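Local coordinates for URE2 protein (PDB 1K0D) that represses genes of nitrogen utilisation by holding GATA transcriptional activators in the cytoplasm, and also has glutathione peroxidase activity, at residues T9-E14 against I75-D80; G31-I36 against A89-L94; S127-M132 against R159-V164; H138-H143 against S149-Y154. All blocks are in the same frame, centred on the assembly; numbering follows the deposited sequence.

Contact 1 (T9-E14 against I75-D80); sequences TKFFQE and IDHGMD
Phe11, the last residue of helix 7-11, points its CB toward the segment 75-80, and its ring meets Ile75 and His77. CG stands anti to the backbone N (chi1 174°), and the far rim of the ring, CE2 and CZ, does the touching. Phe11 CE2 lies 4.2 Å from Ile75 CD1, the methyl sitting at the ring edge close to its plane. At the next rim atom, Phe11 CZ is 4.1 Å from His77 CE1; seen from the imidazole, this is an approach at the edge near the ring plane. Phe12 follows, already past the helix, and its CB does not point at the strand, yet its ring end swings in until CE2 is 3.8 Å from Ile75 CD1. One methyl is thus shared by two phenylalanines. The same rings also meet each other, since Phe11 CD2 lies 3.7 Å above one face of Phe12, offset toward its rim. The strand belongs to the four-stranded mixed sheet of the thioredoxin-like N-terminal domain of the GST fold, so the contact brings the short N-terminal helix against that sheet. Val65 of helix 60-65 touches both Phe12 and Ile75. His77 is fixed at both ring nitrogens, NE2 bonding to Thr21 OG1 on strand 20-24 and ND1 to Asn81 OD1, which helps set the imidazole whose CE1 edge meets Phe11 CZ.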
loop_
_atom_site.group_PDB
_atom_site.type_symbol
_atom_site.label_atom_id
_atom_site.label_comp_id
_atom_site.label_asym_id
_atom_site.label_seq_id
_atom_site.Cartn_x
_atom_site.Cartn_y
_atom_site.Cartn_z
ATOM N N THR B 9 22.046 6.050 -17.252
ATOM C CA THR B 9 23.315 5.413 -16.922
ATOM C C THR B 9 24.312 6.464 -16.452
ATOM O O THR B 9 25.043 6.254 -15.482
ATOM C CB THR B 9 23.908 4.679 -18.143
ATOM O OG1 THR B 9 22.974 3.700 -18.615
ATOM C CG2 THR B 9 25.208 3.986 -17.766
ATOM N N LYS B 10 24.333 7.598 -17.144
ATOM C CA LYS B 10 25.240 8.679 -16.794
ATOM C C LYS B 10 24.925 9.191 -15.393
ATOM O O LYS B 10 25.833 9.446 -14.601
ATOM C CB LYS B 10 25.122 9.823 -17.805
ATOM C CG LYS B 10 26.278 10.814 -17.745
ATOM C CD LYS B 10 26.155 11.890 -18.815
ATOM C CE LYS B 10 27.430 12.714 -18.922
ATOM N NZ LYS B 10 27.797 13.351 -17.628
ATOM N N PHE B 11 23.636 9.333 -15.089
ATOM C CA PHE B 11 23.211 9.816 -13.778
ATOM C C PHE B 11 23.805 8.982 -12.654
ATOM O O PHE B 11 24.279 9.526 -11.656
ATOM C CB PHE B 11 21.685 9.796 -13.651
ATOM C CG PHE B 11 21.190 10.146 -12.269
ATOM C CD1 PHE B 11 21.340 11.437 -11.768
ATOM C CD2 PHE B 11 20.609 9.176 -11.459
ATOM C CE1 PHE B 11 20.919 11.757 -10.477
ATOM C CE2 PHE B 11 20.185 9.487 -10.167
ATOM C CZ PHE B 11 20.342 10.779 -9.675
ATOM N N PHE B 12 23.772 7.663 -12.810
ATOM C CA PHE B 12 24.313 6.784 -11.785
ATOM C C PHE B 12 25.834 6.714 -11.822
ATOM O O PHE B 12 26.444 5.983 -11.041
ATOM C CB PHE B 12 23.715 5.380 -11.905
ATOM C CG PHE B 12 22.260 5.312 -11.535
ATOM C CD1 PHE B 12 21.272 5.535 -12.488
ATOM C CD2 PHE B 12 21.878 5.061 -10.221
ATOM C CE1 PHE B 12 19.925 5.509 -12.137
ATOM C CE2 PHE B 12 20.535 5.036 -9.861
ATOM C CZ PHE B 12 19.556 5.261 -10.821
ATOM N N GLN B 13 26.443 7.469 -12.732
ATOM C CA GLN B 13 27.899 7.507 -12.828
ATOM C C GLN B 13 28.390 8.340 -11.645
ATOM O O GLN B 13 29.248 7.911 -10.873
ATOM C CB GLN B 13 28.342 8.175 -14.134
ATOM C CG GLN B 13 28.055 7.384 -15.404
ATOM C CD GLN B 13 28.947 6.163 -15.555
ATOM O OE1 GLN B 13 28.822 5.190 -14.809
ATOM N NE2 GLN B 13 29.856 6.210 -16.523
ATOM N N GLU B 14 27.823 9.534 -11.516
ATOM C CA GLU B 14 28.167 10.453 -10.440
ATOM C C GLU B 14 26.891 11.059 -9.852
ATOM O O GLU B 14 26.356 12.044 -10.365
ATOM C CB GLU B 14 29.092 11.556 -10.970
ATOM C CG GLU B 14 28.608 12.219 -12.255
ATOM C CD GLU B 14 29.584 13.258 -12.784
ATOM O OE1 GLU B 14 29.844 14.250 -12.070
ATOM O OE2 GLU B 14 30.090 13.082 -13.915
ATOM N N ILE B 75 15.474 8.509 -4.462
ATOM C CA ILE B 75 16.803 8.240 -3.969
ATOM C C ILE B 75 17.118 9.291 -2.912
ATOM O O ILE B 75 17.100 10.490 -3.186
ATOM C CB ILE B 75 17.857 8.276 -5.096
ATOM C CG1 ILE B 75 17.540 7.200 -6.140
ATOM C CG2 ILE B 75 19.236 8.018 -4.517
ATOM C CD1 ILE B 75 18.623 7.019 -7.203
ATOM N N ASP B 76 17.370 8.825 -1.695
ATOM C CA ASP B 76 17.697 9.703 -0.585
ATOM C C ASP B 76 19.228 9.757 -0.540
ATOM O O ASP B 76 19.858 8.983 0.176
ATOM C CB ASP B 76 17.140 9.110 0.713
ATOM C CG ASP B 76 17.305 10.040 1.900
ATOM O OD1 ASP B 76 18.343 10.734 1.965
ATOM O OD2 ASP B 76 16.407 10.065 2.776
ATOM N N HIS B 77 19.816 10.662 -1.320
ATOM C CA HIS B 77 21.272 10.791 -1.400
ATOM C C HIS B 77 21.961 10.932 -0.058
ATOM O O HIS B 77 23.000 10.312 0.171
ATOM C CB HIS B 77 21.647 11.974 -2.297
ATOM C CG HIS B 77 21.103 11.855 -3.682
ATOM N ND1 HIS B 77 21.414 10.798 -4.511
ATOM C CD2 HIS B 77 20.220 12.623 -4.365
ATOM C CE1 HIS B 77 20.744 10.918 -5.643
ATOM N NE2 HIS B 77 20.012 12.017 -5.579
ATOM N N GLY B 78 21.385 11.742 0.824
ATOM C CA GLY B 78 21.963 11.936 2.142
ATOM C C GLY B 78 22.111 10.642 2.921
ATOM O O GLY B 78 22.973 10.529 3.797
ATOM N N MET B 79 21.272 9.658 2.618
ATOM C CA MET B 79 21.345 8.377 3.312
ATOM C C MET B 79 22.033 7.324 2.450
ATOM O O MET B 79 21.492 6.250 2.203
ATOM C CB MET B 79 19.945 7.912 3.727
ATOM C CG MET B 79 19.306 8.784 4.807
ATOM S SD MET B 79 17.684 8.185 5.364
ATOM C CE MET B 79 18.175 7.038 6.661
ATOM N N ASP B 80 23.237 7.657 1.998
ATOM C CA ASP B 80 24.050 6.771 1.172
ATOM C C ASP B 80 23.301 6.271 -0.056
ATOM O O ASP B 80 23.366 5.096 -0.410
ATOM C CB ASP B 80 24.537 5.579 2.000
ATOM C CG ASP B 80 25.633 4.795 1.299
ATOM O OD1 ASP B 80 26.072 3.758 1.845
ATOM O OD2 ASP B 80 26.059 5.221 0.202
#

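Contact 2 (G31-I36 against A89-L94); sequences GFKVAI and AILLHL
In the thioredoxin-like N-terminal domain of the GST fold, helices 29-40 and 87-102 run side by side next to the glutathione site, and Val34 and Ile90 meet where they pack. The short segments are almost parallel, at 5°, with axes 9.9 Å apart. Val34 supplies both methyls to its neighbour: CG1 stands 3.5 Å from Ile90 CG2, tighter than usual van der Waals contact, while CG2 lies 3.9 Å from Ile90 CD1. The two side chains cross at about a right angle, which lets the valine fork meet both branches of the isoleucine. Ile90 also touches Ile84 of strand 82-85, joining this helix pair to the sheet. Lys33 contributes its aliphatic part. CG anti to the backbone N (chi1 -178°) and a nearly extended chi2 lay CD 3.9 Å from Leu91 CD1; the bend at chi3 comes after CD and turns the end of the chain toward Ser87 OG. Lys33 NZ bonds to that hydroxyl and, weakly, to Asn30 OD1, which places it beside two glutathione-binding residues, and the lysine side chain comes within about 4 Å of the bound glutathione. No hydrogen bond crosses between the segments, and all four touching residues are buried. Leu91 uses its two methyls separately: CD1 meets the lysine chain, and CD2 rests 4.2 Å from Val34 CA and 4.0 Å from Lys33 O.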
loop_
_atom_site.group_PDB
_atom_site.type_symbol
_atom_site.label_atom_id
_atom_site.label_comp_id
_atom_site.label_asym_id
_atom_site.label_seq_id
_atom_site.Cartn_x
_atom_site.Cartn_y
_atom_site.Cartn_z
ATOM N N GLY B 31 3.501 9.784 -9.067
ATOM C CA GLY B 31 4.720 10.568 -9.067
ATOM C C GLY B 31 4.444 11.909 -8.422
ATOM O O GLY B 31 5.196 12.355 -7.555
ATOM N N PHE B 32 3.354 12.552 -8.835
ATOM C CA PHE B 32 2.989 13.844 -8.272
ATOM C C PHE B 32 2.624 13.728 -6.795
ATOM O O PHE B 32 2.735 14.702 -6.053
ATOM C CB PHE B 32 1.831 14.468 -9.061
ATOM C CG PHE B 32 2.212 14.882 -10.457
ATOM C CD1 PHE B 32 2.288 13.943 -11.482
ATOM C CD2 PHE B 32 2.546 16.205 -10.735
ATOM C CE1 PHE B 32 2.693 14.314 -12.769
ATOM C CE2 PHE B 32 2.952 16.592 -12.014
ATOM C CZ PHE B 32 3.027 15.643 -13.036
ATOM N N LYS B 33 2.191 12.543 -6.369
ATOM C CA LYS B 33 1.840 12.334 -4.968
ATOM C C LYS B 33 3.095 12.508 -4.118
ATOM O O LYS B 33 3.042 13.079 -3.031
ATOM C CB LYS B 33 1.279 10.929 -4.740
ATOM C CG LYS B 33 0.854 10.681 -3.294
ATOM C CD LYS B 33 0.761 9.201 -2.956
ATOM C CE LYS B 33 -0.197 8.470 -3.871
ATOM N NZ LYS B 33 -0.203 7.004 -3.563
ATOM N N VAL B 34 4.227 12.015 -4.618
ATOM C CA VAL B 34 5.481 12.134 -3.889
ATOM C C VAL B 34 6.015 13.560 -4.016
ATOM O O VAL B 34 6.515 14.122 -3.054
ATOM C CB VAL B 34 6.548 11.128 -4.416
ATOM C CG1 VAL B 34 7.881 11.398 -3.753
ATOM C CG2 VAL B 34 6.112 9.679 -4.106
ATOM N N ALA B 35 5.900 14.140 -5.209
ATOM C CA ALA B 35 6.366 15.505 -5.437
ATOM C C ALA B 35 5.660 16.444 -4.463
ATOM O O ALA B 35 6.281 17.322 -3.873
ATOM C CB ALA B 35 6.083 15.928 -6.882
ATOM N N ILE B 36 4.360 16.244 -4.288
ATOM C CA ILE B 36 3.581 17.066 -3.371
ATOM C C ILE B 36 4.109 17.013 -1.932
ATOM O O ILE B 36 4.317 18.052 -1.304
ATOM C CB ILE B 36 2.098 16.640 -3.382
ATOM C CG1 ILE B 36 1.438 17.122 -4.678
ATOM C CG2 ILE B 36 1.379 17.200 -2.157
ATOM C CD1 ILE B 36 0.012 16.684 -4.837
ATOM N N ALA B 89 5.432 3.928 0.595
ATOM C CA ALA B 89 6.630 3.787 1.422
ATOM C C ALA B 89 7.438 5.082 1.369
ATOM O O ALA B 89 8.059 5.480 2.356
ATOM C CB ALA B 89 7.484 2.598 0.938
ATOM N N ILE B 90 7.439 5.736 0.210
ATOM C CA ILE B 90 8.169 6.992 0.076
ATOM C C ILE B 90 7.580 8.047 1.029
ATOM O O ILE B 90 8.327 8.748 1.716
ATOM C CB ILE B 90 8.134 7.509 -1.398
ATOM C CG1 ILE B 90 8.954 6.569 -2.294
ATOM C CG2 ILE B 90 8.722 8.912 -1.486
ATOM C CD1 ILE B 90 8.862 6.887 -3.768
ATOM N N LEU B 91 6.251 8.139 1.092
ATOM C CA LEU B 91 5.599 9.112 1.970
ATOM C C LEU B 91 5.942 8.882 3.429
ATOM O O LEU B 91 6.269 9.835 4.151
ATOM C CB LEU B 91 4.070 9.092 1.807
ATOM C CG LEU B 91 3.494 9.487 0.443
ATOM C CD1 LEU B 91 2.037 9.912 0.611
ATOM C CD2 LEU B 91 4.317 10.613 -0.163
ATOM N N LEU B 92 5.871 7.626 3.869
ATOM C CA LEU B 92 6.194 7.315 5.254
ATOM C C LEU B 92 7.662 7.624 5.533
ATOM O O LEU B 92 8.016 8.063 6.618
ATOM C CB LEU B 92 5.886 5.846 5.578
ATOM C CG LEU B 92 4.396 5.485 5.656
ATOM C CD1 LEU B 92 4.251 4.041 6.124
ATOM C CD2 LEU B 92 3.670 6.433 6.628
ATOM N N HIS B 93 8.521 7.405 4.551
ATOM C CA HIS B 93 9.930 7.695 4.755
ATOM C C HIS B 93 10.118 9.203 4.946
ATOM O O HIS B 93 10.845 9.644 5.833
ATOM C CB HIS B 93 10.751 7.218 3.560
ATOM C CG HIS B 93 12.225 7.407 3.738
ATOM N ND1 HIS B 93 12.923 8.436 3.142
ATOM C CD2 HIS B 93 13.126 6.717 4.474
ATOM C CE1 HIS B 93 14.191 8.369 3.503
ATOM N NE2 HIS B 93 14.340 7.336 4.312
ATOM N N LEU B 94 9.440 9.988 4.114
ATOM C CA LEU B 94 9.545 11.443 4.191
ATOM C C LEU B 94 9.026 12.056 5.492
ATOM O O LEU B 94 9.719 12.874 6.106
ATOM C CB LEU B 94 8.840 12.087 2.994
ATOM C CG LEU B 94 9.507 11.755 1.654
ATOM C CD1 LEU B 94 8.793 12.493 0.531
ATOM C CD2 LEU B 94 10.974 12.158 1.701
#

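Contact 3 (S127-M132 against R159-V164); sequences SGHAPM and RRVYGV
Tyr162 OH receives a hydrogen bond from His129 NE2 at 2.9 Å. It is nearly straight, with an N-H...O angle of 173°, and the oxygen lies in the imidazole plane. A second bond, to Asn223 OD1, ties the same hydroxyl to helix 220-223. The histidine is held at its other nitrogen too, ND1 bonding to Gln125 OE1 one turn earlier on helix 112-142, so its ring rotation is fixed from both ends. Its CG stands anti to the backbone N (chi1 172°), which carries the ring out to the tyrosine although CB itself does not point that way. The two rings meet obliquely, their planes at 62°. These bonds lie in the all-helical C-terminal domain of the GST fold, where helices 112-142 and 148-176 pack roughly antiparallel, the axes of the two segments 9.9 Å apart at closest approach. Beside the polar pair, Val161 meets helix 112-142 with both methyls: CG1 is 3.8 Å from Gly128 O, and CG2 lies 4.4 Å from His129 CD2 at the ring edge. Phe219 meets the same imidazole edge-to-face. Ser127 touches glutathione, and its OG bonds to Thr126 OG1 of the second subunit.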
loop_
_atom_site.group_PDB
_atom_site.type_symbol
_atom_site.label_atom_id
_atom_site.label_comp_id
_atom_site.label_asym_id
_atom_site.label_seq_id
_atom_site.Cartn_x
_atom_site.Cartn_y
_atom_site.Cartn_z
ATOM N N SER B 127 -3.893 1.008 -2.189
ATOM C CA SER B 127 -4.368 -0.334 -2.501
ATOM C C SER B 127 -5.809 -0.474 -2.985
ATOM O O SER B 127 -6.105 -1.377 -3.768
ATOM C CB SER B 127 -4.156 -1.238 -1.282
ATOM O OG SER B 127 -2.798 -1.162 -0.849
ATOM N N GLY B 128 -6.705 0.399 -2.534
ATOM C CA GLY B 128 -8.094 0.287 -2.955
ATOM C C GLY B 128 -8.608 1.355 -3.905
ATOM O O GLY B 128 -9.577 1.142 -4.627
ATOM N N HIS B 129 -7.944 2.501 -3.903
ATOM C CA HIS B 129 -8.304 3.649 -4.724
ATOM C C HIS B 129 -7.537 3.680 -6.056
ATOM O O HIS B 129 -8.122 3.467 -7.124
ATOM C CB HIS B 129 -8.041 4.907 -3.883
ATOM C CG HIS B 129 -8.170 6.202 -4.618
ATOM N ND1 HIS B 129 -7.074 6.915 -5.064
ATOM C CD2 HIS B 129 -9.254 6.967 -4.896
ATOM C CE1 HIS B 129 -7.479 8.064 -5.577
ATOM N NE2 HIS B 129 -8.797 8.120 -5.487
ATOM N N ALA B 130 -6.230 3.911 -5.991
ATOM C CA ALA B 130 -5.404 3.997 -7.186
ATOM C C ALA B 130 -5.462 2.782 -8.110
ATOM O O ALA B 130 -5.621 2.929 -9.322
ATOM C CB ALA B 130 -3.953 4.289 -6.794
ATOM N N PRO B 131 -5.326 1.563 -7.559
ATOM C CA PRO B 131 -5.373 0.379 -8.424
ATOM C C PRO B 131 -6.670 0.277 -9.219
ATOM O O PRO B 131 -6.657 -0.091 -10.393
ATOM C CB PRO B 131 -5.211 -0.781 -7.436
ATOM C CG PRO B 131 -4.365 -0.170 -6.351
ATOM C CD PRO B 131 -4.999 1.188 -6.173
ATOM N N MET B 132 -7.783 0.603 -8.572
ATOM C CA MET B 132 -9.090 0.534 -9.209
ATOM C C MET B 132 -9.258 1.591 -10.297
ATOM O O MET B 132 -9.823 1.318 -11.355
ATOM C CB MET B 132 -10.193 0.673 -8.156
ATOM C CG MET B 132 -10.215 -0.463 -7.140
ATOM S SD MET B 132 -10.479 -2.089 -7.915
ATOM C CE MET B 132 -8.817 -2.755 -7.906
ATOM N N ARG B 159 -16.404 4.733 -7.592
ATOM C CA ARG B 159 -17.448 5.583 -7.006
ATOM C C ARG B 159 -17.705 5.123 -5.583
ATOM O O ARG B 159 -18.016 5.923 -4.702
ATOM C CB ARG B 159 -18.767 5.489 -7.780
ATOM C CG ARG B 159 -18.800 6.240 -9.089
ATOM C CD ARG B 159 -20.201 6.168 -9.681
ATOM N NE ARG B 159 -20.158 5.995 -11.128
ATOM C CZ ARG B 159 -19.958 6.977 -11.995
ATOM N NH1 ARG B 159 -19.794 8.221 -11.574
ATOM N NH2 ARG B 159 -19.902 6.706 -13.284
ATOM N N ARG B 160 -17.596 3.819 -5.371
ATOM C CA ARG B 160 -17.806 3.259 -4.051
ATOM C C ARG B 160 -16.731 3.772 -3.084
ATOM O O ARG B 160 -17.049 4.250 -1.996
ATOM C CB ARG B 160 -17.767 1.730 -4.117
ATOM C CG ARG B 160 -17.887 1.059 -2.758
ATOM C CD ARG B 160 -17.455 -0.389 -2.815
ATOM N NE ARG B 160 -17.075 -0.850 -1.489
ATOM C CZ ARG B 160 -15.831 -0.871 -1.019
ATOM N NH1 ARG B 160 -14.815 -0.472 -1.766
ATOM N NH2 ARG B 160 -15.611 -1.269 0.224
ATOM N N VAL B 161 -15.462 3.691 -3.478
ATOM C CA VAL B 161 -14.400 4.149 -2.590
ATOM C C VAL B 161 -14.493 5.650 -2.358
ATOM O O VAL B 161 -14.170 6.130 -1.269
ATOM C CB VAL B 161 -12.984 3.756 -3.110
ATOM C CG1 VAL B 161 -12.864 2.236 -3.158
ATOM C CG2 VAL B 161 -12.725 4.342 -4.476
ATOM N N TYR B 162 -14.944 6.399 -3.364
ATOM C CA TYR B 162 -15.092 7.835 -3.179
ATOM C C TYR B 162 -16.232 8.108 -2.209
ATOM O O TYR B 162 -16.222 9.102 -1.494
ATOM C CB TYR B 162 -15.326 8.553 -4.514
ATOM C CG TYR B 162 -14.031 9.067 -5.114
ATOM C CD1 TYR B 162 -13.342 8.334 -6.076
ATOM C CD2 TYR B 162 -13.458 10.250 -4.658
ATOM C CE1 TYR B 162 -12.114 8.762 -6.568
ATOM C CE2 TYR B 162 -12.228 10.689 -5.143
ATOM C CZ TYR B 162 -11.561 9.939 -6.098
ATOM O OH TYR B 162 -10.341 10.368 -6.578
ATOM N N GLY B 163 -17.203 7.203 -2.171
ATOM C CA GLY B 163 -18.312 7.360 -1.248
ATOM C C GLY B 163 -17.817 7.179 0.179
ATOM O O GLY B 163 -18.319 7.818 1.103
ATOM N N VAL B 164 -16.831 6.300 0.366
ATOM C CA VAL B 164 -16.260 6.062 1.692
ATOM C C VAL B 164 -15.569 7.342 2.168
ATOM O O VAL B 164 -15.688 7.735 3.331
ATOM C CB VAL B 164 -15.224 4.909 1.668
ATOM C CG1 VAL B 164 -14.583 4.746 3.036
ATOM C CG2 VAL B 164 -15.905 3.613 1.253
#

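Contact 4 (H138-H143 against S149-Y154); sequences HFRYFH and SAVERY
Phe139 meets Ala150 and Tyr154 with its ring, the first over a face, the second rim to rim. Its chi1 of -71° places CG beside the backbone N and aims the ring at helix 148-176. Ala150 CB makes a CH-pi contact, 3.7 Å from the ring centroid and 19° off the normal; on the opposite face sits His138 CD2. At the rim, Phe139 CE1 comes 3.6 Å from Tyr154 CE1. The ring planes are nearly parallel (4°), but neither ring lies over the other's face, with centroids 5.8 Å apart. Val151 turns CG2 anti to its carbonyl carbon, bringing it 3.7 Å from Phe139 O, while CG1 approaches Arg140 CD at 4.3 Å. Tyr154 OH bonds to Gln135 NE2 of the second subunit, and Phe139 also packs on Tyr154 of that subunit. The contact lies where helices 112-142 and 148-176 of the C-terminal domain, which run in roughly opposite directions, are joined by a short loop, beside the second subunit.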
loop_
_atom_site.group_PDB
_atom_site.type_symbol
_atom_site.label_atom_id
_atom_site.label_comp_id
_atom_site.label_asym_id
_atom_site.label_seq_id
_atom_site.Cartn_x
_atom_site.Cartn_y
_atom_site.Cartn_z
ATOM N N HIS B 138 -7.844 1.411 -17.762
ATOM C CA HIS B 138 -7.369 0.384 -18.685
ATOM C C HIS B 138 -8.466 -0.196 -19.583
ATOM O O HIS B 138 -8.329 -0.200 -20.804
ATOM C CB HIS B 138 -6.699 -0.769 -17.936
ATOM C CG HIS B 138 -6.234 -1.867 -18.840
ATOM N ND1 HIS B 138 -5.121 -1.744 -19.643
ATOM C CD2 HIS B 138 -6.783 -3.068 -19.142
ATOM C CE1 HIS B 138 -5.006 -2.819 -20.404
ATOM N NE2 HIS B 138 -6.003 -3.638 -20.120
ATOM N N PHE B 139 -9.546 -0.692 -18.988
ATOM C CA PHE B 139 -10.615 -1.282 -19.788
ATOM C C PHE B 139 -11.415 -0.269 -20.590
ATOM O O PHE B 139 -11.991 -0.598 -21.623
ATOM C CB PHE B 139 -11.549 -2.113 -18.905
ATOM C CG PHE B 139 -10.928 -3.392 -18.423
ATOM C CD1 PHE B 139 -10.462 -3.511 -17.114
ATOM C CD2 PHE B 139 -10.757 -4.463 -19.299
ATOM C CE1 PHE B 139 -9.828 -4.683 -16.686
ATOM C CE2 PHE B 139 -10.130 -5.632 -18.881
ATOM C CZ PHE B 139 -9.662 -5.741 -17.571
ATOM N N ARG B 140 -11.445 0.969 -20.122
ATOM C CA ARG B 140 -12.172 2.001 -20.833
ATOM C C ARG B 140 -11.379 2.455 -22.055
ATOM O O ARG B 140 -11.961 2.724 -23.105
ATOM C CB ARG B 140 -12.432 3.197 -19.908
ATOM C CG ARG B 140 -13.040 4.414 -20.604
ATOM C CD ARG B 140 -14.534 4.251 -20.830
ATOM N NE ARG B 140 -15.080 5.292 -21.700
ATOM C CZ ARG B 140 -14.895 5.344 -23.018
ATOM N NH1 ARG B 140 -15.427 6.330 -23.729
ATOM N NH2 ARG B 140 -14.182 4.407 -23.631
ATOM N N TYR B 141 -10.054 2.505 -21.937
ATOM C CA TYR B 141 -9.231 2.995 -23.041
ATOM C C TYR B 141 -8.125 2.145 -23.663
ATOM O O TYR B 141 -7.829 2.308 -24.846
ATOM C CB TYR B 141 -8.567 4.313 -22.638
ATOM C CG TYR B 141 -9.513 5.405 -22.197
ATOM C CD1 TYR B 141 -9.678 5.708 -20.844
ATOM C CD2 TYR B 141 -10.226 6.153 -23.135
ATOM C CE1 TYR B 141 -10.528 6.738 -20.435
ATOM C CE2 TYR B 141 -11.079 7.180 -22.735
ATOM C CZ TYR B 141 -11.224 7.464 -21.385
ATOM O OH TYR B 141 -12.091 8.455 -20.990
ATOM N N PHE B 142 -7.505 1.256 -22.897
ATOM C CA PHE B 142 -6.365 0.525 -23.435
ATOM C C PHE B 142 -6.397 -0.987 -23.592
ATOM O O PHE B 142 -5.392 -1.576 -23.993
ATOM C CB PHE B 142 -5.118 0.894 -22.619
ATOM C CG PHE B 142 -4.979 2.366 -22.351
ATOM C CD1 PHE B 142 -5.350 2.900 -21.119
ATOM C CD2 PHE B 142 -4.489 3.226 -23.334
ATOM C CE1 PHE B 142 -5.236 4.279 -20.865
ATOM C CE2 PHE B 142 -4.370 4.608 -23.094
ATOM C CZ PHE B 142 -4.744 5.132 -21.857
ATOM N N HIS B 143 -7.518 -1.632 -23.298
ATOM C CA HIS B 143 -7.543 -3.080 -23.422
ATOM C C HIS B 143 -7.613 -3.541 -24.881
ATOM O O HIS B 143 -8.093 -2.813 -25.755
ATOM C CB HIS B 143 -8.707 -3.657 -22.624
ATOM C CG HIS B 143 -8.540 -5.105 -22.286
ATOM N ND1 HIS B 143 -9.446 -6.070 -22.670
ATOM C CD2 HIS B 143 -7.557 -5.753 -21.618
ATOM C CE1 HIS B 143 -9.027 -7.252 -22.254
ATOM N NE2 HIS B 143 -7.883 -7.088 -21.614
ATOM N N SER B 149 -18.614 -4.942 -19.285
ATOM C CA SER B 149 -18.778 -5.455 -17.931
ATOM C C SER B 149 -17.560 -5.136 -17.070
ATOM O O SER B 149 -17.687 -4.925 -15.867
ATOM C CB SER B 149 -19.036 -6.965 -17.951
ATOM O OG SER B 149 -18.015 -7.660 -18.641
ATOM N N ALA B 150 -16.382 -5.093 -17.686
ATOM C CA ALA B 150 -15.159 -4.783 -16.954
ATOM C C ALA B 150 -15.150 -3.298 -16.582
ATOM O O ALA B 150 -14.813 -2.934 -15.455
ATOM C CB ALA B 150 -13.941 -5.121 -17.801
ATOM N N VAL B 151 -15.530 -2.448 -17.533
ATOM C CA VAL B 151 -15.567 -1.007 -17.296
ATOM C C VAL B 151 -16.489 -0.693 -16.130
ATOM O O VAL B 151 -16.112 0.024 -15.208
ATOM C CB VAL B 151 -16.067 -0.230 -18.543
ATOM C CG1 VAL B 151 -16.243 1.261 -18.211
ATOM C CG2 VAL B 151 -15.081 -0.397 -19.678
ATOM N N GLU B 152 -17.697 -1.241 -16.173
ATOM C CA GLU B 152 -18.682 -1.015 -15.120
ATOM C C GLU B 152 -18.218 -1.533 -13.752
ATOM O O GLU B 152 -18.468 -0.906 -12.726
ATOM C CB GLU B 152 -20.008 -1.677 -15.508
ATOM C CG GLU B 152 -21.127 -1.478 -14.505
ATOM C CD GLU B 152 -22.455 -2.054 -14.984
ATOM O OE1 GLU B 152 -22.505 -3.255 -15.331
ATOM O OE2 GLU B 152 -23.453 -1.301 -15.010
ATOM N N ARG B 153 -17.546 -2.679 -13.736
ATOM C CA ARG B 153 -17.062 -3.245 -12.478
ATOM C C ARG B 153 -16.128 -2.267 -11.761
ATOM O O ARG B 153 -16.324 -1.943 -10.594
ATOM C CB ARG B 153 -16.321 -4.563 -12.741
ATOM C CG ARG B 153 -15.555 -5.122 -11.550
ATOM C CD ARG B 153 -14.793 -6.373 -11.948
ATOM N NE ARG B 153 -13.838 -6.786 -10.926
ATOM C CZ ARG B 153 -14.170 -7.303 -9.747
ATOM N NH1 ARG B 153 -15.443 -7.479 -9.431
ATOM N NH2 ARG B 153 -13.222 -7.646 -8.888
ATOM N N TYR B 154 -15.120 -1.786 -12.473
ATOM C CA TYR B 154 -14.157 -0.874 -11.880
ATOM C C TYR B 154 -14.630 0.557 -11.670
ATOM O O TYR B 154 -14.230 1.209 -10.700
ATOM C CB TYR B 154 -12.869 -0.917 -12.696
ATOM C CG TYR B 154 -12.242 -2.282 -12.621
ATOM C CD1 TYR B 154 -12.235 -3.135 -13.723
ATOM C CD2 TYR B 154 -11.730 -2.761 -11.407
ATOM C CE1 TYR B 154 -11.739 -4.435 -13.620
ATOM C CE2 TYR B 154 -11.233 -4.058 -11.290
ATOM C CZ TYR B 154 -11.242 -4.887 -12.402
ATOM O OH TYR B 154 -10.761 -6.160 -12.287
#

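From the N terminus, contact 1 opens first and closes a loop of 60 residues, bringing the first helix back against the sheet. Contact 2 opens inside that loop and closes beyond it, so the two cross; they also touch, His93 packing on Asp76 and Met79. Both belong to the thioredoxin-like N-terminal part of the fold. Helix 87-102 is followed by helix 112-142, which starts the C-terminal domain, and there contact 3 opens. Contact 4 is nested within the loop that contact 3 closes, both joining helices 112-142 and 148-176, and Met132 packs on Tyr154 between them. The centres of contacts 2 and 3 are about 19 Å apart. Each of the four lies within reach of the second subunit, contact 1 through Met79 alone.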